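Local coordinates for protein Exo-arabinanase (Penicillium chrysogenum, PDB 3A72) that probably hydrolyses alpha-1,5-linked L-arabinan from its chain ends, releasing arabinobiose, a disaccharide that it holds bound in its pocket, at residues Glu151-Ala156 against Pro208-Leu213; Lys160-Tyr165 against Ser243-Ile248; Gln217-Tyr222 against Pro268-Thr273. One frame throughout, in Å; residues are numbered along the deposited sequence.

Interaction 1: Glu151-Ala156 against Pro208-Leu213; sequences EPFLLA and PVVTKL. With AHR (alpha-L-arabinofuranose), chain B.
Phe153 lays one face of its ring over the backbone of Val209 and Val210, and this is the tightly packed part of the contact. Val209 CA stands 4.2 Å from the centroid of the Phe153 ring and 19° off its normal, a CH-pi approach. At the rim, Phe153 CE1 meets Val209 CG1 at 3.7 Å, while Phe153 CZ comes within 3.3 Å of Val210 O. With chi1 at -173°, the ring carbon CG of Phe153 is anti to its own backbone N, which carries the ring across to the second strand. The strand axes are 7.0 Å apart and only 17° from parallel, and no direct hydrogen bond joins them: they are the inner strands of consecutive blades in a six-bladed beta-propeller. Packing thins outward, where partly exposed Leu155 touches Val210 through one methyl pair, CD1 to CG1 at 3.9 Å. Toward the sugar, a water bridges the two backbones, donating to Glu151 O (2.8 Å) and to Pro208 O (2.7 Å). Beyond it the Glu151 carboxylate faces the bound arabinofuranose, with OE1 2.9 Å from the sugar O2; OE1 is hydrogen-bonded to Ser166 OG.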
loop_
_atom_site.group_PDB
_atom_site.type_symbol
_atom_site.label_atom_id
_atom_site.label_comp_id
_atom_site.label_asym_id
_atom_site.label_seq_id
_atom_site.Cartn_x
_atom_site.Cartn_y
_atom_site.Cartn_z
ATOM N N GLU A 151 -3.624 -7.219 2.419
ATOM C CA GLU A 151 -3.241 -5.801 2.220
ATOM C C GLU A 151 -2.445 -5.191 3.389
ATOM O O GLU A 151 -2.825 -4.145 3.931
ATOM C CB GLU A 151 -4.455 -4.967 1.884
ATOM C CG GLU A 151 -5.138 -5.384 0.577
ATOM C CD GLU A 151 -6.627 -5.274 0.574
ATOM O OE1 GLU A 151 -7.286 -4.917 1.552
ATOM O OE2 GLU A 151 -7.255 -5.589 -0.536
ATOM N N PRO A 152 -1.304 -5.748 3.742
ATOM C CA PRO A 152 -0.500 -5.164 4.811
ATOM C C PRO A 152 0.061 -3.774 4.459
ATOM O O PRO A 152 0.447 -3.499 3.297
ATOM C CB PRO A 152 0.670 -6.131 4.989
ATOM C CG PRO A 152 0.797 -6.796 3.637
ATOM C CD PRO A 152 -0.640 -6.968 3.170
ATOM N N PHE A 153 0.146 -2.948 5.482
ATOM C CA PHE A 153 0.811 -1.648 5.434
ATOM C C PHE A 153 1.659 -1.533 6.703
ATOM O O PHE A 153 1.118 -1.743 7.796
ATOM C CB PHE A 153 -0.214 -0.493 5.340
ATOM C CG PHE A 153 0.467 0.851 5.129
ATOM C CD1 PHE A 153 0.681 1.311 3.847
ATOM C CD2 PHE A 153 0.928 1.586 6.199
ATOM C CE1 PHE A 153 1.391 2.477 3.630
ATOM C CE2 PHE A 153 1.649 2.760 5.985
ATOM C CZ PHE A 153 1.877 3.183 4.722
ATOM N N LEU A 154 2.936 -1.250 6.567
ATOM C CA LEU A 154 3.878 -1.230 7.688
ATOM C C LEU A 154 4.273 0.200 8.071
ATOM O O LEU A 154 4.528 1.017 7.194
ATOM C CB LEU A 154 5.157 -2.006 7.349
ATOM C CG LEU A 154 4.983 -3.490 7.008
ATOM C CD1 LEU A 154 6.302 -4.122 6.627
ATOM C CD2 LEU A 154 4.358 -4.286 8.164
ATOM N N LEU A 155 4.368 0.445 9.375
ATOM C CA LEU A 155 4.764 1.752 9.892
ATOM C C LEU A 155 5.459 1.546 11.229
ATOM O O LEU A 155 4.880 0.858 12.106
ATOM C CB LEU A 155 3.554 2.634 10.042
ATOM C CG LEU A 155 3.776 4.059 10.620
ATOM C CD1 LEU A 155 2.929 5.100 9.890
ATOM C CD2 LEU A 155 3.510 4.088 12.070
ATOM N N ALA A 156 6.627 2.085 11.445
ATOM C CA ALA A 156 7.321 2.038 12.729
ATOM C C ALA A 156 7.060 3.310 13.526
ATOM O O ALA A 156 6.965 4.408 12.981
ATOM C CB ALA A 156 8.816 1.845 12.528
ATOM N N PRO A 208 -5.997 -0.158 4.070
ATOM C CA PRO A 208 -5.489 0.963 4.875
ATOM C C PRO A 208 -4.128 1.421 4.426
ATOM O O PRO A 208 -3.198 0.603 4.249
ATOM C CB PRO A 208 -5.429 0.355 6.288
ATOM C CG PRO A 208 -5.159 -1.131 6.039
ATOM C CD PRO A 208 -5.925 -1.453 4.777
ATOM N N VAL A 209 -3.968 2.749 4.320
ATOM C CA VAL A 209 -2.684 3.344 4.010
ATOM C C VAL A 209 -2.520 4.549 4.953
ATOM O O VAL A 209 -3.483 5.299 5.152
ATOM C CB VAL A 209 -2.560 3.734 2.531
ATOM C CG1 VAL A 209 -1.293 4.540 2.250
ATOM C CG2 VAL A 209 -2.633 2.506 1.636
ATOM N N VAL A 210 -1.327 4.748 5.519
ATOM C CA VAL A 210 -1.128 5.790 6.544
ATOM C C VAL A 210 0.014 6.683 6.112
ATOM O O VAL A 210 1.036 6.204 5.594
ATOM C CB VAL A 210 -0.848 5.162 7.908
ATOM C CG1 VAL A 210 -0.688 6.223 8.978
ATOM C CG2 VAL A 210 -1.948 4.209 8.301
ATOM N N THR A 211 -0.100 7.964 6.391
ATOM C CA THR A 211 1.035 8.891 6.286
ATOM C C THR A 211 1.032 9.806 7.505
ATOM O O THR A 211 -0.005 10.331 7.920
ATOM C CB THR A 211 1.021 9.647 4.951
ATOM O OG1 THR A 211 2.277 10.355 4.797
ATOM C CG2 THR A 211 -0.051 10.670 4.784
ATOM N N LYS A 212 2.222 10.049 8.079
ATOM C CA LYS A 212 2.358 10.934 9.210
ATOM C C LYS A 212 2.449 12.387 8.762
ATOM O O LYS A 212 3.209 12.743 7.849
ATOM C CB LYS A 212 3.612 10.548 10.008
ATOM C CG LYS A 212 3.675 11.244 11.353
ATOM C CD LYS A 212 4.883 10.785 12.171
ATOM C CE LYS A 212 4.838 11.355 13.593
ATOM N NZ LYS A 212 6.032 10.931 14.338
ATOM N N LEU A 213 1.709 13.263 9.417
ATOM C CA LEU A 213 1.668 14.674 9.108
ATOM C C LEU A 213 2.631 15.458 10.002
ATOM O O LEU A 213 3.045 14.964 11.074
ATOM C CB LEU A 213 0.234 15.176 9.337
ATOM C CG LEU A 213 -0.841 14.440 8.511
ATOM C CD1 LEU A 213 -2.203 15.070 8.725
ATOM C CD2 LEU A 213 -0.484 14.377 7.036
HETATM O O5 AHR B . -9.388 -8.466 -3.454
HETATM C C5 AHR B . -9.275 -8.198 -2.019
HETATM C C4 AHR B . -10.227 -7.088 -1.672
HETATM O O4 AHR B . -9.736 -5.878 -2.266
HETATM C C3 AHR B . -10.298 -6.817 -0.174
HETATM O O3 AHR B . -11.320 -7.638 0.418
HETATM C C2 AHR B . -10.652 -5.310 -0.134
HETATM O O2 AHR B . -10.101 -4.632 0.993
HETATM C C1 AHR B . -10.140 -4.762 -1.465
HETATM O O1 AHR B . -11.226 -4.140 -2.210
HETATM O O HOH W 1 -2.945 -1.575 2.751
#

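Interaction 2: Lys160-Tyr165 against Ser243-Ile248; sequences KLICYY and SDPENI
A type I beta turn, Asp244 to Asn247, presents Pro245 and Glu246 to the second strand of the preceding propeller blade, where Lys160, Ile162 and Tyr164 receive them. The turn follows strand 237-242 and is closed by Asn247 N donating to Asp244 O, while Asp244 OD1 accepts from Glu246 N at 3.0 Å, an Asx turn. Three points of attachment succeed one another along the strand. Tyr164 donates its hydroxyl to the backbone, OH to Pro245 O at 2.7 Å; the oxygen lies at the ring edge, near its plane, and the hydroxyl meets it well to one side of the C=O bond (C=O...donor angle 123°), tilted out of the carbonyl plane. Ile162 fills the middle: its CD1 lies 3.8 Å from Glu246 CG and 4.0 Å from Pro245 CG, and its other branch, CG2, sits over one face of the Tyr164 ring. Last comes a salt bridge, Lys160 NZ to Glu246 OE2 at 2.7 Å, made on the syn side of the carboxylate and 26° out of its plane. The lysine chain bends at chi3 (-77°) to bring NZ there, whereas Glu246 is extended beyond CG. His180 NE2 also bonds to Glu246 O. The turn is thus held through a main-chain oxygen and, separately, through the side chain of Glu246, with the charges at the partly exposed end and the hydroxyl buried.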
loop_
_atom_site.group_PDB
_atom_site.type_symbol
_atom_site.label_atom_id
_atom_site.label_comp_id
_atom_site.label_asym_id
_atom_site.label_seq_id
_atom_site.Cartn_x
_atom_site.Cartn_y
_atom_site.Cartn_z
ATOM N N LYS A 160 8.666 0.243 17.731
ATOM C CA LYS A 160 7.729 -0.810 17.391
ATOM C C LYS A 160 7.405 -0.752 15.902
ATOM O O LYS A 160 7.478 0.318 15.290
ATOM C CB LYS A 160 6.418 -0.622 18.168
ATOM C CG LYS A 160 6.605 -0.672 19.680
ATOM C CD LYS A 160 5.304 -0.290 20.433
ATOM C CE LYS A 160 5.042 1.223 20.432
ATOM N NZ LYS A 160 3.719 1.463 21.158
ATOM N N LEU A 161 7.018 -1.893 15.378
ATOM C CA LEU A 161 6.485 -1.956 14.037
ATOM C C LEU A 161 4.989 -2.325 14.101
ATOM O O LEU A 161 4.640 -3.300 14.789
ATOM C CB LEU A 161 7.215 -2.963 13.164
ATOM C CG LEU A 161 6.821 -3.016 11.699
ATOM C CD1 LEU A 161 7.250 -1.753 10.992
ATOM C CD2 LEU A 161 7.398 -4.223 10.999
ATOM N N ILE A 162 4.197 -1.528 13.416
ATOM C CA ILE A 162 2.784 -1.743 13.287
ATOM C C ILE A 162 2.500 -2.283 11.887
ATOM O O ILE A 162 2.991 -1.735 10.889
ATOM C CB ILE A 162 1.979 -0.450 13.512
ATOM C CG1 ILE A 162 2.332 0.222 14.849
ATOM C CG2 ILE A 162 0.503 -0.673 13.407
ATOM C CD1 ILE A 162 1.896 1.696 14.900
ATOM N N CYS A 163 1.690 -3.343 11.806
ATOM C CA CYS A 163 1.169 -3.819 10.530
ATOM C C CYS A 163 -0.358 -3.641 10.545
ATOM O O CYS A 163 -1.048 -4.282 11.316
ATOM C CB CYS A 163 1.497 -5.281 10.290
ATOM S SG CYS A 163 0.934 -5.842 8.657
ATOM N N TYR A 164 -0.810 -2.709 9.719
ATOM C CA TYR A 164 -2.248 -2.515 9.449
ATOM C C TYR A 164 -2.641 -3.437 8.321
ATOM O O TYR A 164 -1.885 -3.599 7.360
ATOM C CB TYR A 164 -2.523 -1.084 9.039
ATOM C CG TYR A 164 -2.060 0.015 9.984
ATOM C CD1 TYR A 164 -2.847 0.473 11.020
ATOM C CD2 TYR A 164 -0.791 0.608 9.791
ATOM C CE1 TYR A 164 -2.399 1.482 11.858
ATOM C CE2 TYR A 164 -0.357 1.618 10.606
ATOM C CZ TYR A 164 -1.156 2.063 11.653
ATOM O OH TYR A 164 -0.684 3.088 12.429
ATOM N N TYR A 165 -3.852 -4.001 8.368
ATOM C CA TYR A 165 -4.311 -4.883 7.275
ATOM C C TYR A 165 -5.812 -4.982 7.344
ATOM O O TYR A 165 -6.473 -4.551 8.287
ATOM C CB TYR A 165 -3.602 -6.237 7.297
ATOM C CG TYR A 165 -3.757 -7.058 8.559
ATOM C CD1 TYR A 165 -4.751 -8.022 8.648
ATOM C CD2 TYR A 165 -2.919 -6.902 9.659
ATOM C CE1 TYR A 165 -4.889 -8.780 9.792
ATOM C CE2 TYR A 165 -3.045 -7.663 10.779
ATOM C CZ TYR A 165 -4.027 -8.597 10.854
ATOM O OH TYR A 165 -4.178 -9.341 12.009
ATOM N N SER A 243 -3.415 11.235 16.590
ATOM C CA SER A 243 -2.002 11.447 16.940
ATOM C C SER A 243 -1.380 10.245 17.573
ATOM O O SER A 243 -0.200 10.244 17.929
ATOM C CB SER A 243 -1.882 12.656 17.865
ATOM O OG SER A 243 -2.183 13.809 17.042
ATOM N N ASP A 244 -2.052 9.151 17.762
ATOM C CA ASP A 244 -1.685 7.847 18.250
ATOM C C ASP A 244 -1.938 6.830 17.126
ATOM O O ASP A 244 -3.087 6.501 16.868
ATOM C CB ASP A 244 -2.438 7.453 19.494
ATOM C CG ASP A 244 -2.045 6.136 20.063
ATOM O OD1 ASP A 244 -1.281 5.369 19.398
ATOM O OD2 ASP A 244 -2.507 5.803 21.199
ATOM N N PRO A 245 -0.866 6.359 16.482
ATOM C CA PRO A 245 -1.063 5.506 15.312
ATOM C C PRO A 245 -1.618 4.127 15.677
ATOM O O PRO A 245 -1.988 3.364 14.783
ATOM C CB PRO A 245 0.331 5.433 14.697
ATOM C CG PRO A 245 1.239 5.552 15.903
ATOM C CD PRO A 245 0.563 6.569 16.810
ATOM N N GLU A 246 -1.672 3.786 16.939
ATOM C CA GLU A 246 -2.295 2.551 17.408
ATOM C C GLU A 246 -3.781 2.748 17.831
ATOM O O GLU A 246 -4.389 1.734 18.216
ATOM C CB GLU A 246 -1.502 1.954 18.567
ATOM C CG GLU A 246 -0.148 1.425 18.129
ATOM C CD GLU A 246 0.671 0.813 19.242
ATOM O OE1 GLU A 246 0.106 0.010 20.028
ATOM O OE2 GLU A 246 1.881 1.066 19.282
ATOM N N ASN A 247 -4.278 3.966 17.774
ATOM C CA ASN A 247 -5.647 4.212 18.169
ATOM C C ASN A 247 -6.363 4.905 17.032
ATOM O O ASN A 247 -6.311 6.157 16.872
ATOM C CB ASN A 247 -5.709 5.047 19.468
ATOM C CG ASN A 247 -7.147 5.249 19.929
ATOM O OD1 ASN A 247 -8.115 4.812 19.288
ATOM N ND2 ASN A 247 -7.289 5.887 21.085
ATOM N N ILE A 248 -7.010 4.088 16.232
ATOM C CA ILE A 248 -7.776 4.534 15.052
ATOM C C ILE A 248 -9.295 4.443 15.308
ATOM O O ILE A 248 -10.074 5.260 14.783
ATOM C CB ILE A 248 -7.380 3.674 13.823
ATOM C CG1 ILE A 248 -5.853 3.710 13.591
ATOM C CG2 ILE A 248 -8.149 4.036 12.586
ATOM C CD1 ILE A 248 -5.279 5.109 13.299
#

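Interaction 3: Gln217-Tyr222 against Pro268-Thr273; sequences QYFYVY and PYAVWT
The two backbones run in roughly opposite directions and splay apart, nearest at Tyr222 CA to Pro268 CA, 6.0 Å, and widening to 8.0 Å between Phe219 CA and Ala270 CA. No hydrogen bond crosses between them, as fits a seam between blades of the beta-propeller: 217-222 lies on the second strand of one blade and 268-273 runs into the first strand of the next, so that the two sheets meet face to face. The 207 Å² buried here comes mostly from apolar side chains. Val221 is the central one and uses both methyls. Its chi1 of 71° places CG1 between the backbone N and the carbonyl carbon, the crowded position, and there it meets Ala270 CB at 3.9 Å. The other methyl, CG2, rests 3.8 Å from Pro268 CB, and the valine and proline side chains pass alongside each other in opposite senses. Phe219 extends the same patch outward with a ring edge and not a face: CE2 comes to 3.7 Å from Ala270 CB, which lies near the ring plane, and the neighbouring CD2 is almost as close. CG of Phe219 is anti to the backbone N (chi1 180°), an orientation that brings this edge down onto the small alanine methyl; Tyr239 of the adjacent strand meets the Phe219 ring as well, with planes at about 35°. Leu237, from that strand too, packs on Pro268. At the pocket-facing end the CB of Tyr222 points away from 268-273, and the tyrosine hydroxyl is hydrogen-bonded to Tyr198 and Arg240. What Tyr222 offers the proline is main chain: Pro268 CG lies 3.6 Å from Tyr222 CA and equally near Tyr222 C.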
loop_
_atom_site.group_PDB
_atom_site.type_symbol
_atom_site.label_atom_id
_atom_site.label_comp_id
_atom_site.label_asym_id
_atom_site.label_seq_id
_atom_site.Cartn_x
_atom_site.Cartn_y
_atom_site.Cartn_z
ATOM N N GLN A 217 -0.116 14.410 13.776
ATOM C CA GLN A 217 -1.258 13.561 13.419
ATOM C C GLN A 217 -0.880 12.547 12.357
ATOM O O GLN A 217 -0.006 12.805 11.539
ATOM C CB GLN A 217 -2.384 14.440 12.852
ATOM C CG GLN A 217 -3.012 15.381 13.857
ATOM C CD GLN A 217 -4.183 16.112 13.237
ATOM O OE1 GLN A 217 -3.991 16.951 12.370
ATOM N NE2 GLN A 217 -5.388 15.729 13.635
ATOM N N TYR A 218 -1.537 11.417 12.386
ATOM C CA TYR A 218 -1.455 10.399 11.348
ATOM C C TYR A 218 -2.730 10.449 10.551
ATOM O O TYR A 218 -3.842 10.497 11.104
ATOM C CB TYR A 218 -1.256 8.997 11.933
ATOM C CG TYR A 218 0.067 8.826 12.637
ATOM C CD1 TYR A 218 1.142 8.194 12.007
ATOM C CD2 TYR A 218 0.265 9.309 13.939
ATOM C CE1 TYR A 218 2.355 8.028 12.661
ATOM C CE2 TYR A 218 1.482 9.143 14.571
ATOM C CZ TYR A 218 2.526 8.521 13.959
ATOM O OH TYR A 218 3.721 8.366 14.605
ATOM N N PHE A 219 -2.563 10.433 9.221
ATOM C CA PHE A 219 -3.637 10.401 8.220
ATOM C C PHE A 219 -3.805 8.962 7.748
ATOM O O PHE A 219 -2.916 8.423 7.090
ATOM C CB PHE A 219 -3.273 11.348 7.088
ATOM C CG PHE A 219 -4.236 11.462 5.963
ATOM C CD1 PHE A 219 -5.251 12.428 6.022
ATOM C CD2 PHE A 219 -4.194 10.651 4.844
ATOM C CE1 PHE A 219 -6.161 12.532 4.998
ATOM C CE2 PHE A 219 -5.099 10.777 3.808
ATOM C CZ PHE A 219 -6.088 11.727 3.884
ATOM N N TYR A 220 -4.896 8.357 8.154
ATOM C CA TYR A 220 -5.242 6.953 7.879
ATOM C C TYR A 220 -6.320 6.951 6.829
ATOM O O TYR A 220 -7.451 7.390 7.142
ATOM C CB TYR A 220 -5.658 6.311 9.198
ATOM C CG TYR A 220 -6.147 4.887 9.176
ATOM C CD1 TYR A 220 -5.347 3.847 9.668
ATOM C CD2 TYR A 220 -7.395 4.543 8.713
ATOM C CE1 TYR A 220 -5.801 2.534 9.653
ATOM C CE2 TYR A 220 -7.853 3.252 8.703
ATOM C CZ TYR A 220 -7.064 2.247 9.177
ATOM O OH TYR A 220 -7.591 0.984 9.169
ATOM N N VAL A 221 -6.053 6.502 5.623
ATOM C CA VAL A 221 -6.995 6.535 4.518
ATOM C C VAL A 221 -7.366 5.094 4.156
ATOM O O VAL A 221 -6.592 4.152 4.294
ATOM C CB VAL A 221 -6.422 7.323 3.328
ATOM C CG1 VAL A 221 -5.291 6.595 2.609
ATOM C CG2 VAL A 221 -7.511 7.756 2.334
ATOM N N TYR A 222 -8.610 4.960 3.665
ATOM C CA TYR A 222 -9.151 3.653 3.312
ATOM C C TYR A 222 -10.281 3.833 2.316
ATOM O O TYR A 222 -10.820 4.925 2.132
ATOM C CB TYR A 222 -9.652 2.951 4.546
ATOM C CG TYR A 222 -10.697 3.608 5.426
ATOM C CD1 TYR A 222 -12.022 3.227 5.399
ATOM C CD2 TYR A 222 -10.316 4.590 6.328
ATOM C CE1 TYR A 222 -12.968 3.815 6.234
ATOM C CE2 TYR A 222 -11.243 5.149 7.201
ATOM C CZ TYR A 222 -12.556 4.769 7.152
ATOM O OH TYR A 222 -13.435 5.341 8.055
ATOM N N PRO A 268 -7.038 3.458 -1.994
ATOM C CA PRO A 268 -6.310 4.733 -1.873
ATOM C C PRO A 268 -4.836 4.547 -1.594
ATOM O O PRO A 268 -4.369 3.530 -1.070
ATOM C CB PRO A 268 -6.970 5.370 -0.638
ATOM C CG PRO A 268 -7.326 4.176 0.231
ATOM C CD PRO A 268 -7.800 3.145 -0.758
ATOM N N TYR A 269 -4.086 5.613 -1.859
ATOM C CA TYR A 269 -2.725 5.753 -1.374
ATOM C C TYR A 269 -2.571 7.209 -0.938
ATOM O O TYR A 269 -3.095 8.103 -1.602
ATOM C CB TYR A 269 -1.683 5.337 -2.443
ATOM C CG TYR A 269 -0.428 4.776 -1.772
ATOM C CD1 TYR A 269 -0.278 3.398 -1.647
ATOM C CD2 TYR A 269 0.567 5.583 -1.221
ATOM C CE1 TYR A 269 0.822 2.855 -1.031
ATOM C CE2 TYR A 269 1.646 5.037 -0.577
ATOM C CZ TYR A 269 1.777 3.679 -0.490
ATOM O OH TYR A 269 2.845 3.073 0.149
ATOM N N ALA A 270 -1.854 7.465 0.141
ATOM C CA ALA A 270 -1.641 8.831 0.641
ATOM C C ALA A 270 -0.169 9.009 1.024
ATOM O O ALA A 270 0.430 8.104 1.618
ATOM C CB ALA A 270 -2.472 9.112 1.863
ATOM N N VAL A 271 0.349 10.187 0.756
ATOM C CA VAL A 271 1.693 10.622 1.117
ATOM C C VAL A 271 1.619 12.108 1.528
ATOM O O VAL A 271 0.612 12.761 1.303
ATOM C CB VAL A 271 2.700 10.420 -0.042
ATOM C CG1 VAL A 271 2.882 8.955 -0.317
ATOM C CG2 VAL A 271 2.295 11.202 -1.280
ATOM N N TRP A 272 2.709 12.586 2.082
ATOM C CA TRP A 272 2.844 13.983 2.474
ATOM C C TRP A 272 4.216 14.504 2.032
ATOM O O TRP A 272 5.208 13.837 2.200
ATOM C CB TRP A 272 2.627 14.153 3.993
ATOM C CG TRP A 272 2.856 15.578 4.434
ATOM C CD1 TRP A 272 1.967 16.575 4.473
ATOM C CD2 TRP A 272 4.095 16.142 4.886
ATOM N NE1 TRP A 272 2.534 17.747 4.913
ATOM C CE2 TRP A 272 3.863 17.499 5.178
ATOM C CE3 TRP A 272 5.379 15.625 5.077
ATOM C CZ2 TRP A 272 4.843 18.357 5.641
ATOM C CZ3 TRP A 272 6.382 16.468 5.538
ATOM C CH2 TRP A 272 6.099 17.796 5.817
ATOM N N THR A 273 4.197 15.747 1.497
ATOM C CA THR A 273 5.445 16.458 1.166
ATOM C C THR A 273 5.490 17.771 1.941
ATOM O O THR A 273 4.466 18.417 2.102
ATOM C CB THR A 273 5.520 16.770 -0.335
ATOM O OG1 THR A 273 6.704 17.558 -0.558
ATOM C CG2 THR A 273 4.321 17.506 -0.858
#

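Overall arrangement
All three contacts cross between blades, and two successive seams are sampled: interactions 1 and 2 join the blade of 149-157 to that of 204-212, while interaction 3 joins the latter to the blade beginning at 269-273. Interaction 1, centred about 8 Å from the chain centre, lies deepest and reaches the sugar; interaction 2, at about 15 Å, is outermost. Chemistry follows position: aromatic and aliphatic packing with a bridging water inside, purely apolar packing in interaction 3, and a salt bridge plus hydroxyl bond in interaction 2. Backbone hydrogen bonds within sheets couple them, Phe153 to Tyr164 and Val209 to Val221, and Tyr220 packs against Tyr164 and Ile248.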